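Long-range contacts in HTH-type transcriptional regulator KdgR (Escherichia coli, PDB 1YSP), which represses transcription of genes for 2-keto-3-deoxygluconate transport and catabolism and of the Entner-Doudoroff aldolase gene: residues I34-K39 with I52-P57; L58-I63 with E116-G121. All coordinates share one frame; numbering follows the deposited sequence.

Contact 1 (I34-K39 with I52-P57); sequences IVYIHK and IGRRNP
Tyr36 and Arg54 meet through backbone and side chain alike. Tyr36 N donates to Arg54 O at 2.9 Å, and Tyr36 O accepts from Gly53 N at 2.7 Å and from Ile52 N at 3.2 Å. Ile34 and Asn56 form an antiparallel hydrogen-bonded pair, and Val35 faces Arg55 in the next, non-hydrogen-bonded pair.

The Arg54 side chain follows the Tyr36 ring. Arg54 CB lies 3.8 Å from Tyr36 CD2, and CG reaches the ring edge in plane. The chain bends at chi3 (-38°), which brings the guanidinium to the ring. Tyr36 CD2 sits over the centre of one guanidinium face. The two planes are 54° apart, so this is not a flat stack. At the tip, Arg54 NH2 is 3.5 Å from Tyr36 CE2. Arg54 NH1 comes within 3.8 Å of Lys39 NZ, a like charge, but Lys39 also salt-bridges Asp41. Arg54 NH1 has a weak hydrogen bond to His25.

Strand 55-57 is outermost, within this chain, in the antiparallel sheet of the IclR C-terminal (GAF-clan) domain. Next comes strand 33-40, whose Ile37 and His38 both face Leu26 of strand 24-30, a classic beta bulge. Helix 62-69 packs against Ile34 and Tyr36.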
ATOM      1  N   ILE A  34       3.048   8.128  -4.840  1.00 30.19           N
ATOM      2  CA  ILE A  34       3.590   7.521  -3.609  1.00 29.45           C
ATOM      3  C   ILE A  34       5.101   7.660  -3.629  1.00 29.69           C
ATOM      4  O   ILE A  34       5.709   7.686  -4.686  1.00 30.08           O
ATOM      5  CB  ILE A  34       3.156   6.025  -3.398  1.00 29.11           C
ATOM      6  CG1 ILE A  34       3.782   5.096  -4.466  1.00 27.22           C
ATOM      7  CG2 ILE A  34       1.631   5.936  -3.412  1.00 29.11           C
ATOM      8  CD1 ILE A  34       3.784   3.532  -4.085  1.00 30.48           C
ATOM      9  N   VAL A  35       5.710   7.724  -2.455  1.00 29.18           N
ATOM     10  CA  VAL A  35       7.169   7.683  -2.378  1.00 29.56           C
ATOM     11  C   VAL A  35       7.566   6.526  -1.455  1.00 28.80           C
ATOM     12  O   VAL A  35       7.038   6.433  -0.383  1.00 27.37           O
ATOM     13  CB  VAL A  35       7.767   9.049  -1.816  1.00 29.31           C
ATOM     14  CG1 VAL A  35       7.070   9.471  -0.512  1.00 32.27           C
ATOM     15  CG2 VAL A  35       9.265   8.897  -1.573  1.00 31.90           C
ATOM     16  N   TYR A  36       8.469   5.646  -1.870  1.00 30.07           N
ATOM     17  CA  TYR A  36       8.920   4.598  -0.938  1.00 32.68           C
ATOM     18  C   TYR A  36       9.894   5.203   0.075  1.00 32.86           C
ATOM     19  O   TYR A  36      10.932   5.694  -0.306  1.00 34.57           O
ATOM     20  CB  TYR A  36       9.528   3.404  -1.671  1.00 34.34           C
ATOM     21  CG  TYR A  36       8.512   2.629  -2.477  1.00 36.44           C
ATOM     22  CD1 TYR A  36       7.330   2.180  -1.893  1.00 38.57           C
ATOM     23  CD2 TYR A  36       8.742   2.315  -3.813  1.00 40.50           C
ATOM     24  CE1 TYR A  36       6.397   1.466  -2.621  1.00 39.34           C
ATOM     25  CE2 TYR A  36       7.786   1.588  -4.556  1.00 41.23           C
ATOM     26  CZ  TYR A  36       6.625   1.182  -3.952  1.00 41.35           C
ATOM     27  OH  TYR A  36       5.664   0.475  -4.655  1.00 41.69           O
ATOM     28  N   ILE A  37       9.515   5.208   1.349  1.00 33.06           N
ATOM     29  CA  ILE A  37      10.380   5.744   2.411  1.00 33.15           C
ATOM     30  C   ILE A  37      11.239   4.680   3.149  1.00 32.56           C
ATOM     31  O   ILE A  37      12.307   5.030   3.699  1.00 32.71           O
ATOM     32  CB  ILE A  37       9.592   6.656   3.388  1.00 33.24           C
ATOM     33  CG1 ILE A  37       8.417   5.900   4.045  1.00 31.58           C
ATOM     34  CG2 ILE A  37       9.071   7.905   2.623  1.00 32.99           C
ATOM     35  CD1 ILE A  37       7.673   6.667   5.146  1.00 33.81           C
ATOM     36  N   HIS A  38      10.807   3.405   3.152  1.00 31.06           N
ATOM     37  CA  HIS A  38      11.653   2.290   3.651  1.00 30.63           C
ATOM     38  C   HIS A  38      11.448   1.025   2.816  1.00 29.90           C
ATOM     39  O   HIS A  38      10.425   0.879   2.165  1.00 27.96           O
ATOM     40  CB  HIS A  38      11.403   2.006   5.140  1.00 30.80           C
ATOM     41  CG  HIS A  38      12.528   1.271   5.826  1.00 32.02           C
ATOM     42  ND1 HIS A  38      13.859   1.505   5.548  1.00 34.52           N
ATOM     43  CD2 HIS A  38      12.511   0.349   6.818  1.00 30.27           C
ATOM     44  CE1 HIS A  38      14.612   0.740   6.325  1.00 35.73           C
ATOM     45  NE2 HIS A  38      13.818   0.024   7.105  1.00 29.79           N
ATOM     46  N   LYS A  39      12.437   0.131   2.803  1.00 30.44           N
ATOM     47  CA  LYS A  39      12.298  -1.150   2.105  1.00 32.69           C
ATOM     48  C   LYS A  39      13.137  -2.198   2.829  1.00 32.37           C
ATOM     49  O   LYS A  39      14.228  -1.864   3.341  1.00 32.76           O
ATOM     50  CB  LYS A  39      12.820  -0.999   0.659  1.00 31.37           C
ATOM     51  CG  LYS A  39      12.401  -2.081  -0.273  1.00 35.96           C
ATOM     52  CD  LYS A  39      13.127  -2.026  -1.669  1.00 37.02           C
ATOM     53  CE  LYS A  39      12.816  -3.280  -2.497  1.00 43.15           C
ATOM     54  NZ  LYS A  39      13.650  -3.383  -3.723  1.00 47.68           N
ATOM     55  N   ILE A  52      13.938   5.370   0.647  1.00 56.46           N
ATOM     56  CA  ILE A  52      14.339   4.628  -0.553  1.00 56.77           C
ATOM     57  C   ILE A  52      14.044   5.421  -1.857  1.00 56.17           C
ATOM     58  O   ILE A  52      14.731   5.252  -2.882  1.00 56.19           O
ATOM     59  CB  ILE A  52      13.817   3.150  -0.521  1.00 56.68           C
ATOM     60  CG1 ILE A  52      14.764   2.271   0.307  1.00 57.29           C
ATOM     61  CG2 ILE A  52      13.746   2.559  -1.921  1.00 57.65           C
ATOM     62  CD1 ILE A  52      14.757   2.493   1.829  1.00 57.35           C
ATOM     63  N   GLY A  53      13.047   6.302  -1.793  1.00 55.38           N
ATOM     64  CA  GLY A  53      12.964   7.452  -2.699  1.00 54.73           C
ATOM     65  C   GLY A  53      12.382   7.254  -4.089  1.00 54.37           C
ATOM     66  O   GLY A  53      12.157   8.233  -4.812  1.00 54.80           O
ATOM     67  N   ARG A  54      12.141   5.997  -4.463  1.00 53.57           N
ATOM     68  CA  ARG A  54      11.433   5.661  -5.700  1.00 52.55           C
ATOM     69  C   ARG A  54      10.003   6.256  -5.645  1.00 50.90           C
ATOM     70  O   ARG A  54       9.398   6.320  -4.565  1.00 50.12           O
ATOM     71  CB  ARG A  54      11.380   4.133  -5.889  1.00 52.79           C
ATOM     72  CG  ARG A  54      12.315   3.303  -4.941  1.00 54.26           C
ATOM     73  CD  ARG A  54      12.648   1.882  -5.473  1.00 54.32           C
ATOM     74  NE  ARG A  54      11.513   1.226  -6.142  1.00 58.78           N
ATOM     75  CZ  ARG A  54      10.921   0.095  -5.745  1.00 59.52           C
ATOM     76  NH1 ARG A  54      11.343  -0.553  -4.665  1.00 59.67           N
ATOM     77  NH2 ARG A  54       9.895  -0.394  -6.440  1.00 60.81           N
ATOM     78  N   ARG A  55       9.495   6.689  -6.804  1.00 48.59           N
ATOM     79  CA  ARG A  55       8.172   7.332  -6.943  1.00 46.43           C
ATOM     80  C   ARG A  55       7.211   6.590  -7.919  1.00 43.86           C
ATOM     81  O   ARG A  55       7.612   6.171  -9.023  1.00 43.74           O
ATOM     82  CB  ARG A  55       8.369   8.785  -7.371  1.00 47.06           C
ATOM     83  CG  ARG A  55       7.254   9.721  -6.986  1.00 49.28           C
ATOM     84  CD  ARG A  55       7.351  11.029  -7.766  1.00 55.54           C
ATOM     85  NE  ARG A  55       8.404  11.894  -7.249  1.00 59.24           N
ATOM     86  CZ  ARG A  55       8.856  12.994  -7.854  1.00 62.93           C
ATOM     87  NH1 ARG A  55       8.334  13.391  -9.015  1.00 64.55           N
ATOM     88  NH2 ARG A  55       9.833  13.709  -7.295  1.00 63.24           N
ATOM     89  N   ASN A  56       5.946   6.427  -7.529  1.00 39.53           N
ATOM     90  CA  ASN A  56       5.035   5.574  -8.298  1.00 35.23           C
ATOM     91  C   ASN A  56       3.616   6.141  -8.300  1.00 31.11           C
ATOM     92  O   ASN A  56       3.275   6.950  -7.428  1.00 29.83           O
ATOM     93  CB  ASN A  56       5.041   4.109  -7.793  1.00 36.79           C
ATOM     94  CG  ASN A  56       6.162   3.216  -8.446  1.00 40.66           C
ATOM     95  OD1 ASN A  56       6.391   2.075  -8.004  1.00 44.09           O
ATOM     96  ND2 ASN A  56       6.808   3.713  -9.494  1.00 44.21           N
ATOM     97  N   PRO A  57       2.787   5.745  -9.290  1.00 28.21           N
ATOM     98  CA  PRO A  57       1.399   6.255  -9.334  1.00 25.93           C
ATOM     99  C   PRO A  57       0.576   5.858  -8.099  1.00 24.31           C
ATOM    100  O   PRO A  57       0.777   4.769  -7.520  1.00 23.27           O
ATOM    101  CB  PRO A  57       0.816   5.574 -10.576  1.00 26.94           C
ATOM    102  CG  PRO A  57       2.013   5.266 -11.441  1.00 27.41           C
ATOM    103  CD  PRO A  57       3.071   4.848 -10.426  1.00 28.22           C
TER

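Contact 2 (L58-I63 with E116-G121); sequences LYSTAI and EEQEEG
Ser60 and Glu117 bring the two backbones nearest, with their CA atoms 5.4 Å apart. Neither segment is a strand here, and no direct hydrogen bond joins them. Residues 58-61 form the turn that leads into helix 62-69, and Thr61 is its N-cap, with OG1 bonded to Gly64 N. Residues 116-121 form the loop between strands 112-115 and 123-130. Turn and loop meet in the interior of the IclR C-terminal domain.

Gln118 makes the closest approach. Gln118 CG lies 3.2 Å from Ser60 O and 3.4 Å from Ser60 OG. The Ser60 hydroxyl is turned between its own backbone N and carbonyl carbon (chi1 61°), and this position sets OG against Gln118 CG. Beyond CG the Gln118 chain runs extended and crosses Thr61 at a slant, so that Gln118 CD comes within 3.6 Å of Thr61 CG2. An alanine here has nothing beyond CB, and would probably open a gap between the turn and the loop where CG and CD now meet Ser60 and the Thr61 methyl. Glu117 lies beside this pair, with Glu117 CB 3.9 Å from Ser60 O.

One water bridges the segments. It donates to Tyr59 O at 2.8 Å and to Glu117 OE1 at 2.7 Å. The same carboxylate forms a salt bridge with Lys65 and accepts from Asn115 N. The join is therefore mostly van der Waals packing plus a water bridge. Lys65 and the water probably favour a charged Glu117 in this buried setting.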
ATOM      1  N   LEU A  58      -0.384   6.692  -7.747  1.00 23.05           N
ATOM      2  CA  LEU A  58      -1.311   6.382  -6.656  1.00 22.31           C
ATOM      3  C   LEU A  58      -2.328   5.276  -7.076  1.00 21.50           C
ATOM      4  O   LEU A  58      -2.847   4.537  -6.252  1.00 19.66           O
ATOM      5  CB  LEU A  58      -2.090   7.653  -6.318  1.00 23.21           C
ATOM      6  CG  LEU A  58      -1.340   8.798  -5.592  1.00 25.42           C
ATOM      7  CD1 LEU A  58      -2.263   9.982  -5.479  1.00 27.14           C
ATOM      8  CD2 LEU A  58      -0.985   8.302  -4.173  1.00 30.38           C
ATOM      9  N   TYR A  59      -2.664   5.229  -8.377  1.00 20.13           N
ATOM     10  CA  TYR A  59      -3.852   4.423  -8.796  1.00 19.67           C
ATOM     11  C   TYR A  59      -3.501   2.963  -9.142  1.00 20.02           C
ATOM     12  O   TYR A  59      -4.405   2.106  -9.289  1.00 20.68           O
ATOM     13  CB  TYR A  59      -4.533   5.102 -10.055  1.00 20.00           C
ATOM     14  CG  TYR A  59      -3.569   5.376 -11.191  1.00 20.56           C
ATOM     15  CD1 TYR A  59      -3.311   4.395 -12.170  1.00 22.12           C
ATOM     16  CD2 TYR A  59      -2.902   6.624 -11.306  1.00 20.06           C
ATOM     17  CE1 TYR A  59      -2.374   4.626 -13.218  1.00 23.76           C
ATOM     18  CE2 TYR A  59      -1.991   6.874 -12.361  1.00 20.87           C
ATOM     19  CZ  TYR A  59      -1.721   5.896 -13.295  1.00 21.55           C
ATOM     20  OH  TYR A  59      -0.832   6.181 -14.304  1.00 22.26           O
ATOM     21  N   SER A  60      -2.206   2.671  -9.277  1.00 19.48           N
ATOM     22  CA  SER A  60      -1.729   1.333  -9.718  1.00 21.62           C
ATOM     23  C   SER A  60      -0.851   0.611  -8.666  1.00 22.12           C
ATOM     24  O   SER A  60      -0.293  -0.494  -8.966  1.00 24.39           O
ATOM     25  CB  SER A  60      -0.891   1.464 -10.988  1.00 21.36           C
ATOM     26  OG  SER A  60       0.260   2.286 -10.764  1.00 22.74           O
ATOM     27  N   THR A  61      -0.687   1.231  -7.497  1.00 21.49           N
ATOM     28  CA  THR A  61       0.109   0.663  -6.391  1.00 21.44           C
ATOM     29  C   THR A  61      -0.816   0.271  -5.240  1.00 21.24           C
ATOM     30  O   THR A  61      -1.824   0.932  -5.031  1.00 22.66           O
ATOM     31  CB  THR A  61       1.197   1.650  -5.873  1.00 21.19           C
ATOM     32  OG1 THR A  61       0.593   2.867  -5.372  1.00 20.09           O
ATOM     33  CG2 THR A  61       2.175   1.950  -6.984  1.00 22.36           C
ATOM     34  N   ALA A  62      -0.496  -0.795  -4.494  1.00 20.64           N
ATOM     35  CA  ALA A  62      -1.281  -1.186  -3.351  1.00 19.93           C
ATOM     36  C   ALA A  62      -1.193  -0.073  -2.259  1.00 17.80           C
ATOM     37  O   ALA A  62      -2.182   0.263  -1.631  1.00 18.34           O
ATOM     38  CB  ALA A  62      -0.827  -2.593  -2.801  1.00 19.55           C
ATOM     39  N   ILE A  63      -0.020   0.488  -2.088  1.00 19.88           N
ATOM     40  CA  ILE A  63       0.179   1.579  -1.055  1.00 20.23           C
ATOM     41  C   ILE A  63      -0.612   2.841  -1.448  1.00 20.40           C
ATOM     42  O   ILE A  63      -1.208   3.536  -0.605  1.00 19.70           O
ATOM     43  CB  ILE A  63       1.705   1.885  -0.886  1.00 19.27           C
ATOM     44  CG1 ILE A  63       2.404   0.720  -0.114  1.00 20.61           C
ATOM     45  CG2 ILE A  63       1.917   3.256  -0.165  1.00 22.26           C
ATOM     46  CD1 ILE A  63       3.960   0.751  -0.255  1.00 21.77           C
ATOM     47  N   GLU A 116      -0.984  -7.142 -10.738  1.00 25.02           N
ATOM     48  CA  GLU A 116      -0.368  -6.890 -12.060  1.00 26.93           C
ATOM     49  C   GLU A 116      -0.933  -5.648 -12.763  1.00 27.71           C
ATOM     50  O   GLU A 116      -1.237  -5.664 -13.978  1.00 26.15           O
ATOM     51  CB  GLU A 116      -0.519  -8.136 -12.962  1.00 27.42           C
ATOM     52  CG  GLU A 116       0.085  -9.392 -12.359  1.00 29.46           C
ATOM     53  CD  GLU A 116      -0.125 -10.617 -13.299  1.00 31.30           C
ATOM     54  OE1 GLU A 116      -1.209 -11.239 -13.261  1.00 34.29           O
ATOM     55  OE2 GLU A 116       0.818 -10.912 -14.036  1.00 35.52           O
ATOM     56  N   GLU A 117      -1.117  -4.590 -11.972  1.00 26.07           N
ATOM     57  CA  GLU A 117      -1.553  -3.298 -12.478  1.00 26.80           C
ATOM     58  C   GLU A 117      -0.395  -2.397 -12.901  1.00 27.45           C
ATOM     59  O   GLU A 117      -0.571  -1.547 -13.754  1.00 26.17           O
ATOM     60  CB  GLU A 117      -2.447  -2.620 -11.421  1.00 24.99           C
ATOM     61  CG  GLU A 117      -3.778  -3.339 -11.232  1.00 24.34           C
ATOM     62  CD  GLU A 117      -4.412  -3.042  -9.906  1.00 25.28           C
ATOM     63  OE1 GLU A 117      -4.626  -1.849  -9.624  1.00 30.25           O
ATOM     64  OE2 GLU A 117      -4.604  -3.979  -9.111  1.00 23.77           O
ATOM     65  N   GLN A 118       0.791  -2.572 -12.308  1.00 29.42           N
ATOM     66  CA  GLN A 118       1.989  -1.831 -12.743  1.00 32.53           C
ATOM     67  C   GLN A 118       2.850  -2.608 -13.729  1.00 33.86           C
ATOM     68  O   GLN A 118       3.372  -2.038 -14.694  1.00 33.42           O
ATOM     69  CB  GLN A 118       2.886  -1.480 -11.550  1.00 33.02           C
ATOM     70  CG  GLN A 118       2.398  -0.418 -10.653  1.00 33.54           C
ATOM     71  CD  GLN A 118       3.511   0.043  -9.717  1.00 37.37           C
ATOM     72  OE1 GLN A 118       4.051   1.128  -9.880  1.00 41.63           O
ATOM     73  NE2 GLN A 118       3.862  -0.793  -8.745  1.00 35.48           N
ATOM     74  N   GLU A 119       2.997  -3.900 -13.476  1.00 35.07           N
ATOM     75  CA  GLU A 119       3.932  -4.730 -14.212  1.00 37.93           C
ATOM     76  C   GLU A 119       3.384  -6.138 -14.258  1.00 37.41           C
ATOM     77  O   GLU A 119       2.943  -6.686 -13.234  1.00 36.87           O
ATOM     78  CB  GLU A 119       5.285  -4.708 -13.496  1.00 38.57           C
ATOM     79  CG  GLU A 119       6.467  -5.067 -14.366  1.00 45.42           C
ATOM     80  CD  GLU A 119       7.781  -4.689 -13.710  1.00 51.05           C
ATOM     81  OE1 GLU A 119       8.779  -5.409 -13.929  1.00 55.16           O
ATOM     82  OE2 GLU A 119       7.804  -3.685 -12.960  1.00 53.88           O
ATOM     83  N   GLU A 120       3.367  -6.731 -15.444  1.00 37.31           N
ATOM     84  CA  GLU A 120       2.996  -8.148 -15.533  1.00 38.60           C
ATOM     85  C   GLU A 120       3.892  -8.965 -14.587  1.00 37.61           C
ATOM     86  O   GLU A 120       5.079  -8.673 -14.421  1.00 38.65           O
ATOM     87  CB  GLU A 120       3.089  -8.676 -16.978  1.00 40.01           C
ATOM     88  CG  GLU A 120       2.108  -8.010 -17.931  1.00 44.05           C
ATOM     89  CD  GLU A 120       2.591  -6.666 -18.487  1.00 50.30           C
ATOM     90  OE1 GLU A 120       3.604  -6.097 -17.981  1.00 51.81           O
ATOM     91  OE2 GLU A 120       1.947  -6.184 -19.464  1.00 53.47           O
ATOM     92  N   GLY A 121       3.289  -9.922 -13.905  1.00 37.27           N
ATOM     93  CA  GLY A 121       4.051 -10.806 -13.043  1.00 36.82           C
ATOM     94  C   GLY A 121       4.382 -10.246 -11.679  1.00 35.90           C
ATOM     95  O   GLY A 121       5.039 -10.930 -10.881  1.00 35.61           O
TER
HETATM   96  O   HOH W   1      -4.505   0.219 -11.347  1.00 17.86           O

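Both contacts belong to the C-terminal IclR-type domain, the part of KdgR present in this chain. Their centres are about 13 Å apart. They come in series: contact 1 closes at 57, and contact 2 opens at once with the turn into helix 62-69. Contact 1 builds one margin of the antiparallel sheet. Contact 2 joins that turn to the loop after strand 112-115, the strand at the other margin. The two also touch: Ile34 packs on Leu58 and Thr61, Tyr36 meets Ile63, and Asn56 packs against Gln118. A continuous set of packed side chains thus links the margin strand, the helix start and the distant loop in one domain.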